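Local coordinates for protein NUDIX hydrolase (Alicyclobacillus acidocaldarius subsp. acidocaldarius, PDB 3QSJ) that probably hydrolyses phosphorus-containing acid anhydrides as a Nudix family enzyme and binds calcium, with magnesium or manganese the likely working cofactors, at residues I7-V15 with A43-P51. Numbering follows the deposited sequence.
Sequences IRKAATLVV and AFPGGAADP. With CA (calcium ion), chain B.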
loop_
_atom_site.group_PDB
_atom_site.type_symbol
_atom_site.label_atom_id
_atom_site.label_comp_id
_atom_site.label_asym_id
_atom_site.label_seq_id
_atom_site.Cartn_x
_atom_site.Cartn_y
_atom_site.Cartn_z
ATOM N N ILE A 7 10.089 -17.281 2.922
ATOM C CA ILE A 7 10.142 -16.029 2.147
ATOM C C ILE A 7 8.671 -15.663 1.978
ATOM O O ILE A 7 7.942 -16.295 1.181
ATOM C CB ILE A 7 10.867 -16.240 0.806
ATOM C CG1 ILE A 7 12.321 -16.634 1.042
ATOM C CG2 ILE A 7 10.787 -14.959 -0.072
ATOM C CD1 ILE A 7 12.951 -17.314 -0.289
ATOM N N ARG A 8 8.215 -14.744 2.810
ATOM C CA ARG A 8 6.782 -14.474 2.904
ATOM C C ARG A 8 6.263 -13.555 1.800
ATOM O O ARG A 8 6.755 -12.447 1.663
ATOM C CB ARG A 8 6.461 -13.923 4.299
ATOM C CG ARG A 8 4.958 -13.805 4.588
ATOM C CD ARG A 8 4.493 -14.863 5.574
ATOM N NE ARG A 8 3.032 -14.944 5.668
ATOM C CZ ARG A 8 2.317 -14.499 6.699
ATOM N NH1 ARG A 8 0.996 -14.623 6.700
ATOM N NH2 ARG A 8 2.915 -13.902 7.724
ATOM N N LYS A 9 5.299 -14.026 0.981
ATOM C CA LYS A 9 4.683 -13.149 -0.028
ATOM C C LYS A 9 3.939 -11.979 0.668
ATOM O O LYS A 9 3.177 -12.190 1.639
ATOM C CB LYS A 9 3.687 -13.920 -0.898
ATOM C CG LYS A 9 4.421 -14.855 -1.905
ATOM C CD LYS A 9 4.918 -14.076 -3.101
ATOM C CE LYS A 9 5.532 -15.046 -4.126
ATOM N NZ LYS A 9 4.631 -16.209 -4.391
ATOM N N ALA A 10 4.168 -10.759 0.178
ATOM C CA ALA A 10 3.567 -9.534 0.728
ATOM C C ALA A 10 3.366 -8.524 -0.372
ATOM O O ALA A 10 3.855 -8.710 -1.510
ATOM C CB ALA A 10 4.534 -8.938 1.767
ATOM N N ALA A 11 2.662 -7.435 -0.025
ATOM C CA ALA A 11 2.465 -6.339 -0.984
ATOM C C ALA A 11 2.289 -5.082 -0.249
ATOM O O ALA A 11 1.848 -5.050 0.922
ATOM C CB ALA A 11 1.237 -6.578 -1.863
ATOM N N THR A 12 2.666 -4.014 -0.929
ATOM C CA THR A 12 2.665 -2.671 -0.381
ATOM C C THR A 12 2.026 -1.712 -1.370
ATOM O O THR A 12 2.291 -1.802 -2.570
ATOM C CB THR A 12 4.125 -2.268 -0.083
ATOM O OG1 THR A 12 4.641 -3.180 0.889
ATOM C CG2 THR A 12 4.192 -0.905 0.554
ATOM N N LEU A 13 1.303 -0.717 -0.835
ATOM C CA LEU A 13 0.628 0.281 -1.672
ATOM C C LEU A 13 1.227 1.635 -1.434
ATOM O O LEU A 13 1.280 2.134 -0.303
ATOM C CB LEU A 13 -0.889 0.340 -1.395
ATOM C CG LEU A 13 -1.704 1.096 -2.455
ATOM C CD1 LEU A 13 -1.490 0.469 -3.844
ATOM C CD2 LEU A 13 -3.204 1.121 -2.033
ATOM N N VAL A 14 1.623 2.290 -2.546
ATOM C CA VAL A 14 2.250 3.602 -2.510
ATOM C C VAL A 14 1.153 4.513 -3.030
ATOM O O VAL A 14 0.869 4.516 -4.249
ATOM C CB VAL A 14 3.518 3.625 -3.400
ATOM C CG1 VAL A 14 4.214 5.000 -3.326
ATOM C CG2 VAL A 14 4.489 2.500 -3.001
ATOM N N VAL A 15 0.526 5.253 -2.114
ATOM C CA VAL A 15 -0.616 6.127 -2.472
ATOM C C VAL A 15 -0.076 7.540 -2.568
ATOM O O VAL A 15 0.434 8.091 -1.579
ATOM C CB VAL A 15 -1.746 6.013 -1.413
ATOM C CG1 VAL A 15 -2.985 6.802 -1.861
ATOM C CG2 VAL A 15 -2.110 4.540 -1.144
ATOM N N ALA A 43 7.262 3.319 6.641
ATOM C CA ALA A 43 6.963 2.507 5.484
ATOM C C ALA A 43 5.652 2.953 4.839
ATOM O O ALA A 43 4.996 3.907 5.252
ATOM C CB ALA A 43 6.847 1.030 5.916
ATOM N N PHE A 44 5.282 2.221 3.821
ATOM C CA PHE A 44 3.993 2.456 3.211
ATOM C C PHE A 44 3.066 1.351 3.749
ATOM O O PHE A 44 3.538 0.306 4.201
ATOM C CB PHE A 44 4.086 2.339 1.678
ATOM C CG PHE A 44 5.170 3.217 1.078
ATOM C CD1 PHE A 44 5.095 4.611 1.169
ATOM C CD2 PHE A 44 6.277 2.649 0.448
ATOM C CE1 PHE A 44 6.128 5.412 0.675
ATOM C CE2 PHE A 44 7.310 3.450 -0.043
ATOM C CZ PHE A 44 7.240 4.820 0.085
ATOM N N PRO A 45 1.745 1.530 3.657
ATOM C CA PRO A 45 0.829 0.471 4.109
ATOM C C PRO A 45 1.050 -0.810 3.329
ATOM O O PRO A 45 1.359 -0.761 2.129
ATOM C CB PRO A 45 -0.580 1.067 3.805
ATOM C CG PRO A 45 -0.363 2.564 3.858
ATOM C CD PRO A 45 1.009 2.721 3.165
ATOM N N GLY A 46 0.951 -1.942 4.002
ATOM C CA GLY A 46 1.185 -3.216 3.313
ATOM C C GLY A 46 1.222 -4.386 4.256
ATOM O O GLY A 46 1.003 -4.233 5.463
ATOM N N GLY A 47 1.488 -5.558 3.733
ATOM C CA GLY A 47 1.579 -6.709 4.617
ATOM C C GLY A 47 1.486 -7.995 3.846
ATOM O O GLY A 47 1.469 -8.010 2.612
ATOM N N ALA A 48 1.407 -9.069 4.592
ATOM C CA ALA A 48 1.454 -10.430 4.064
ATOM C C ALA A 48 0.190 -10.737 3.336
ATOM O O ALA A 48 -0.922 -10.347 3.758
ATOM C CB ALA A 48 1.679 -11.440 5.225
ATOM N N ALA A 49 0.345 -11.521 2.242
ATOM C CA ALA A 49 -0.792 -12.021 1.488
ATOM C C ALA A 49 -1.690 -12.901 2.372
ATOM O O ALA A 49 -1.193 -13.624 3.242
ATOM C CB ALA A 49 -0.313 -12.845 0.265
ATOM N N ASP A 50 -3.009 -12.839 2.142
ATOM C CA ASP A 50 -4.024 -13.666 2.848
ATOM C C ASP A 50 -4.778 -14.483 1.771
ATOM O O ASP A 50 -4.927 -13.978 0.650
ATOM C CB ASP A 50 -5.004 -12.738 3.585
ATOM C CG ASP A 50 -6.171 -13.423 4.332
ATOM O OD1 ASP A 50 -5.958 -13.886 5.480
ATOM O OD2 ASP A 50 -7.276 -13.574 3.726
ATOM N N PRO A 51 -5.328 -15.679 2.096
ATOM C CA PRO A 51 -6.046 -16.473 1.062
ATOM C C PRO A 51 -7.202 -15.737 0.411
ATOM O O PRO A 51 -7.419 -15.935 -0.779
ATOM C CB PRO A 51 -6.576 -17.680 1.841
ATOM C CG PRO A 51 -5.588 -17.840 3.002
ATOM C CD PRO A 51 -5.183 -16.438 3.365
HETATM CA CA CA B . -0.164 -4.122 7.469
HETATM O O HOH W 1 1.947 -14.345 2.892
HETATM O O HOH W 2 4.725 -2.049 3.768
HETATM O O HOH W 3 0.407 -6.194 8.360
HETATM O O HOH W 4 -2.446 -4.161 8.446
#
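A11 and G47 form the hydrogen-bonded pair of an antiparallel strand contact in the mixed Nudix sheet, where strand 7-18 runs beside strand 42-48. The axes of the two short strand segments approach to 4.7 Å, their N-to-C directions 166° apart. A11 N gives to G47 O, and G47 N to A11 O at 2.9 Å; L13 N to P45 O and A49 N to K9 O extend the pairing. At G46, a CB would clash with A11 O and T12 OG1, so its close, non-hydrogen-bonded pairing with T12 probably requires glycine. At one end, A48 CB sits over the centre of one face of the R8 guanidinium, 3.5 Å from R8 CZ. At the other, V14 CG2 sits over one face of the F44 ring, 4.2 Å from its centroid, while the T12 torsion (chi1 -62°, measured to OG1) swings CG2 opposite the backbone N to meet the ring edge, 3.4 Å from F44 CB. V203 and L204 of helix 198-209 also touch F44. Replacing F44 with an alanine would probably leave V14 CG2 without its aromatic partner and open a gap toward that helix. G46 O binds calcium at 2.3 Å, joining E82 and E86 of helix 72-87, the glycine-carbonyl and glutamate metal site characteristic of the Nudix fold.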